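Local coordinates for pesticidal crystal protein Cry2Aa (Bacillus thuringiensis serovar kurstaki, PDB 1I5P) that lyses midgut epithelial cells of dipteran and lepidopteran larvae by a colloid-osmotic mechanism after binding to them, acting as an insecticidal delta-endotoxin of the three-domain crystal-toxin family, at residues D22-E27 with A487-T492; S47-P52 with T97-N102. All blocks are in the same frame, centred on the assembly; numbering follows the deposited sequence.

Interaction 1. Residues D22-E27 with A487-T492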
# COMPACT_ATOMS: atom_id res chain seq x y z
N ASP A 22 -18.43 5.90 -5.76
CA ASP A 22 -18.34 4.50 -6.16
C ASP A 22 -17.25 3.76 -5.36
O ASP A 22 -16.05 4.01 -5.54
CB ASP A 22 -18.04 4.41 -7.66
CG ASP A 22 -17.97 2.99 -8.16
OD1 ASP A 22 -18.25 2.06 -7.37
OD2 ASP A 22 -17.64 2.79 -9.35
N PRO A 23 -17.66 2.87 -4.44
CA PRO A 23 -16.73 2.10 -3.61
C PRO A 23 -15.89 1.10 -4.42
O PRO A 23 -15.00 0.45 -3.88
CB PRO A 23 -17.66 1.40 -2.62
CG PRO A 23 -18.89 1.17 -3.44
CD PRO A 23 -19.06 2.53 -4.09
N PHE A 24 -16.19 0.97 -5.71
CA PHE A 24 -15.46 0.07 -6.60
C PHE A 24 -14.99 0.85 -7.84
O PHE A 24 -14.92 0.29 -8.93
CB PHE A 24 -16.35 -1.09 -7.05
CG PHE A 24 -16.73 -2.04 -5.95
CD1 PHE A 24 -18.04 -2.09 -5.49
CD2 PHE A 24 -15.77 -2.87 -5.38
CE1 PHE A 24 -18.39 -2.97 -4.47
CE2 PHE A 24 -16.12 -3.75 -4.35
CZ PHE A 24 -17.43 -3.80 -3.90
N SER A 25 -14.69 2.13 -7.66
CA SER A 25 -14.25 2.96 -8.79
C SER A 25 -13.05 2.37 -9.54
O SER A 25 -13.04 2.35 -10.77
CB SER A 25 -13.96 4.39 -8.32
OG SER A 25 -13.24 4.41 -7.10
N PHE A 26 -12.06 1.89 -8.80
CA PHE A 26 -10.88 1.29 -9.42
C PHE A 26 -11.29 0.09 -10.27
O PHE A 26 -10.90 -0.03 -11.43
CB PHE A 26 -9.89 0.83 -8.36
CG PHE A 26 -8.75 0.01 -8.91
CD1 PHE A 26 -7.71 0.62 -9.60
CD2 PHE A 26 -8.74 -1.38 -8.78
CE1 PHE A 26 -6.67 -0.13 -10.15
CE2 PHE A 26 -7.71 -2.14 -9.32
CZ PHE A 26 -6.67 -1.51 -10.01
N GLU A 27 -12.08 -0.80 -9.68
CA GLU A 27 -12.53 -1.98 -10.40
C GLU A 27 -13.38 -1.63 -11.63
O GLU A 27 -13.37 -2.35 -12.63
CB GLU A 27 -13.34 -2.90 -9.47
CG GLU A 27 -12.55 -3.60 -8.37
CD GLU A 27 -12.04 -2.66 -7.28
OE1 GLU A 27 -12.71 -1.65 -6.99
OE2 GLU A 27 -10.97 -2.96 -6.70
N ALA A 487 -18.44 -6.54 0.11
CA ALA A 487 -18.08 -7.65 -0.75
C ALA A 487 -18.43 -7.28 -2.19
O ALA A 487 -19.29 -6.43 -2.41
CB ALA A 487 -18.85 -8.91 -0.33
N PRO A 488 -17.76 -7.90 -3.17
CA PRO A 488 -17.99 -7.64 -4.59
C PRO A 488 -19.45 -7.86 -4.97
O PRO A 488 -20.15 -8.65 -4.33
CB PRO A 488 -17.05 -8.63 -5.27
CG PRO A 488 -15.89 -8.66 -4.31
CD PRO A 488 -16.61 -8.81 -2.99
N GLU A 489 -19.90 -7.17 -6.00
CA GLU A 489 -21.28 -7.28 -6.45
C GLU A 489 -21.55 -8.66 -7.05
O GLU A 489 -22.63 -9.21 -6.89
CB GLU A 489 -21.58 -6.20 -7.50
CG GLU A 489 -20.69 -4.98 -7.37
CD GLU A 489 -21.45 -3.71 -7.04
OE1 GLU A 489 -22.15 -3.68 -6.01
OE2 GLU A 489 -21.35 -2.74 -7.83
N ASP A 490 -20.55 -9.22 -7.72
CA ASP A 490 -20.70 -10.54 -8.33
C ASP A 490 -19.93 -11.60 -7.56
O ASP A 490 -19.47 -11.36 -6.45
CB ASP A 490 -20.23 -10.50 -9.80
CG ASP A 490 -18.79 -10.05 -9.95
OD1 ASP A 490 -18.29 -10.08 -11.10
OD2 ASP A 490 -18.16 -9.67 -8.94
N TYR A 491 -19.79 -12.79 -8.15
CA TYR A 491 -19.09 -13.88 -7.49
C TYR A 491 -17.58 -13.79 -7.65
O TYR A 491 -16.95 -14.61 -8.32
CB TYR A 491 -19.59 -15.24 -8.00
CG TYR A 491 -19.14 -16.41 -7.15
CD1 TYR A 491 -18.78 -16.22 -5.81
CD2 TYR A 491 -19.10 -17.70 -7.67
CE1 TYR A 491 -18.40 -17.29 -5.01
CE2 TYR A 491 -18.72 -18.79 -6.87
CZ TYR A 491 -18.37 -18.57 -5.54
OH TYR A 491 -18.01 -19.62 -4.73
N THR A 492 -17.01 -12.79 -7.00
CA THR A 492 -15.57 -12.55 -7.03
C THR A 492 -15.04 -12.62 -5.60
O THR A 492 -15.72 -12.21 -4.66
CB THR A 492 -15.26 -11.15 -7.61
OG1 THR A 492 -15.80 -11.04 -8.93
CG2 THR A 492 -13.75 -10.91 -7.65
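Ala487 meets Phe24 through its backbone, not its methyl: the carbonyl O of Ala487 lies near the plane of the Phe24 ring, at its edge, 3.5 Å from CZ. The methyl group of Ala487 points away from Phe24 and touches Phe494 instead. Pro488 follows with its CA 3.9 Å from the same Phe24 CZ, in an oblique approach. With CG beside its own backbone N (chi1 -67°), the Phe24 ring extends toward this loop, and its CZ is the atom that reaches both residues. The loop joins strand 483-486 to strand 493-496 in the C-terminal beta-sandwich of the toxin, so the contact packs a residue close to the N-terminus against the region where two sheets of that sandwich are linked; Leu486 and Met268 also touch Phe24. Glu489 comes last: its chain bends at chi2 (-117°), and its carboxylate carbon CD comes obliquely to 4.1 Å from Phe24 CE1. Ring and carboxylate planes are inclined by 41°, and the two side chains run past one another with opposite senses. No hydrogen bond links the segments. An Asx turn helps fix the backbone carrying the ring, Phe24 N donating to Asp22 OD1 at 2.9 Å from above the carboxylate plane, while Asp22 OD2 is hydrogen-bonded to His28 ND1.

Interaction 2. Residues S47-P52 with T97-N102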
# COMPACT_ATOMS: atom_id res chain seq x y z
N SER A 47 5.35 13.58 -8.40
CA SER A 47 5.72 12.18 -8.56
C SER A 47 7.02 12.17 -7.80
O SER A 47 7.60 13.22 -7.55
CB SER A 47 5.96 11.86 -10.04
OG SER A 47 7.11 12.53 -10.52
N LEU A 48 7.50 11.01 -7.38
CA LEU A 48 8.77 11.02 -6.65
C LEU A 48 9.83 10.58 -7.64
O LEU A 48 10.73 9.84 -7.28
CB LEU A 48 8.71 10.04 -5.49
CG LEU A 48 7.97 10.47 -4.23
CD1 LEU A 48 6.50 10.76 -4.54
CD2 LEU A 48 8.11 9.36 -3.20
N TYR A 49 9.69 11.05 -8.88
CA TYR A 49 10.57 10.66 -9.97
C TYR A 49 10.15 9.23 -10.31
O TYR A 49 10.85 8.48 -10.97
CB TYR A 49 12.05 10.71 -9.57
CG TYR A 49 12.66 12.08 -9.77
CD1 TYR A 49 12.67 13.02 -8.75
CD2 TYR A 49 13.14 12.47 -11.03
CE1 TYR A 49 13.15 14.32 -8.96
CE2 TYR A 49 13.61 13.76 -11.25
CZ TYR A 49 13.61 14.68 -10.22
OH TYR A 49 14.05 15.96 -10.47
N VAL A 50 8.96 8.88 -9.82
CA VAL A 50 8.40 7.56 -10.06
C VAL A 50 7.85 7.54 -11.48
O VAL A 50 7.14 8.45 -11.90
CB VAL A 50 7.22 7.25 -9.08
CG1 VAL A 50 6.53 5.94 -9.49
CG2 VAL A 50 7.74 7.14 -7.66
N ALA A 51 8.20 6.50 -12.23
CA ALA A 51 7.73 6.35 -13.60
C ALA A 51 6.28 5.90 -13.52
O ALA A 51 5.98 4.87 -12.93
CB ALA A 51 8.58 5.31 -14.32
N PRO A 52 5.36 6.67 -14.12
CA PRO A 52 3.93 6.34 -14.11
C PRO A 52 3.57 4.93 -14.56
O PRO A 52 2.57 4.37 -14.10
CB PRO A 52 3.33 7.40 -15.04
CG PRO A 52 4.49 7.75 -15.96
CD PRO A 52 5.60 7.86 -14.95
N THR A 97 15.31 6.39 -11.40
CA THR A 97 15.72 5.77 -10.15
C THR A 97 17.12 6.30 -9.82
O THR A 97 17.43 6.57 -8.66
CB THR A 97 15.78 4.23 -10.28
OG1 THR A 97 14.48 3.74 -10.61
CG2 THR A 97 16.24 3.60 -8.97
N GLU A 98 17.95 6.45 -10.85
CA GLU A 98 19.30 6.98 -10.66
C GLU A 98 19.21 8.39 -10.11
O GLU A 98 19.95 8.76 -9.20
CB GLU A 98 20.06 7.01 -11.99
CG GLU A 98 20.63 5.67 -12.42
CD GLU A 98 21.52 5.75 -13.66
OE1 GLU A 98 22.31 4.81 -13.88
OE2 GLU A 98 21.43 6.74 -14.41
N GLN A 99 18.29 9.17 -10.66
CA GLN A 99 18.12 10.54 -10.20
C GLN A 99 17.58 10.59 -8.78
O GLN A 99 18.03 11.40 -7.96
CB GLN A 99 17.19 11.31 -11.15
CG GLN A 99 17.10 12.81 -10.85
CD GLN A 99 16.61 13.60 -12.05
OE1 GLN A 99 16.36 13.04 -13.12
NE2 GLN A 99 16.46 14.91 -11.88
N PHE A 100 16.63 9.71 -8.47
CA PHE A 100 16.03 9.67 -7.14
C PHE A 100 17.03 9.27 -6.06
O PHE A 100 17.10 9.90 -5.01
CB PHE A 100 14.86 8.68 -7.10
CG PHE A 100 14.17 8.61 -5.76
CD1 PHE A 100 13.37 9.66 -5.32
CD2 PHE A 100 14.35 7.51 -4.93
CE1 PHE A 100 12.75 9.61 -4.07
CE2 PHE A 100 13.74 7.45 -3.67
CZ PHE A 100 12.93 8.51 -3.24
N LEU A 101 17.81 8.22 -6.32
CA LEU A 101 18.78 7.75 -5.33
C LEU A 101 20.12 8.46 -5.38
O LEU A 101 20.93 8.35 -4.46
CB LEU A 101 19.01 6.25 -5.52
CG LEU A 101 17.78 5.34 -5.37
CD1 LEU A 101 18.18 3.91 -5.69
CD2 LEU A 101 17.24 5.45 -3.95
N ASN A 102 20.34 9.21 -6.46
CA ASN A 102 21.60 9.91 -6.68
C ASN A 102 22.69 8.86 -6.82
O ASN A 102 23.81 9.04 -6.33
CB ASN A 102 21.91 10.87 -5.53
CG ASN A 102 23.10 11.78 -5.83
OD1 ASN A 102 23.43 12.01 -7.00
ND2 ASN A 102 23.74 12.31 -4.79
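Tyr49 and Gln99 meet on the surface of the N-terminal helical bundle, where the loop between helices 31-44 and 53-65 packs against the last turns of helix 88-101. The CB of Tyr49 is directed at the helix, lying 4.3 Å from Phe100 CB in apolar contact. Beyond CB the Tyr49 ring turns one face to Gln99. On that face sits Gln99 CG, 4.1 Å from the ring centroid and 29° off the normal, a CH-pi contact. Gln99 reaches it by having CG anti to its backbone N and an extended chain beyond, which carries the amide along the ring toward its hydroxyl end. Tyr49 CD2 lies 3.8 Å from Gln99 CD. The next atom, Tyr49 CE2, comes within 3.1 Å of both Gln99 CD and Gln99 NE2. Tyr49 CZ then faces Gln99 NE2 at 3.3 Å, with ring and amide planes 41° apart. At the tip, Tyr49 OH and Gln99 NE2 are 3.0 Å apart, yet the angle is too poor for a hydrogen bond, and the pair is a polar contact without one. Deeper in, Phe100 stacks on Tyr247 of helix 238-259. Leu48 is buried and touches Glu243 and Thr246 of that same helix, with its CB in apolar contact with Phe100 CE1. There Leu48 O approaches the Phe100 ring obliquely, coming within 3.3 Å of CD1.

The two contacts do not touch: their centres lie 32 Å apart and their nearest atoms about 11 Å. Interaction 1 joins distant parts of the chain, an N-terminal segment and a loop of the C-terminal beta-sandwich, whereas interaction 2 joins neighbouring elements of the helical bundle, a loop and the end of a helix. Three of the four touching residues in interaction 1 are buried, with Glu489 exposed; in interaction 2 Tyr49 and Gln99 are exposed, and burial increases toward Leu48. Neither has a hydrogen bond between its segments. One aromatic ring meets backbone atoms and a carboxylate in interaction 1, while interaction 2 pairs a ring face with an amide-bearing chain and adds apolar contacts.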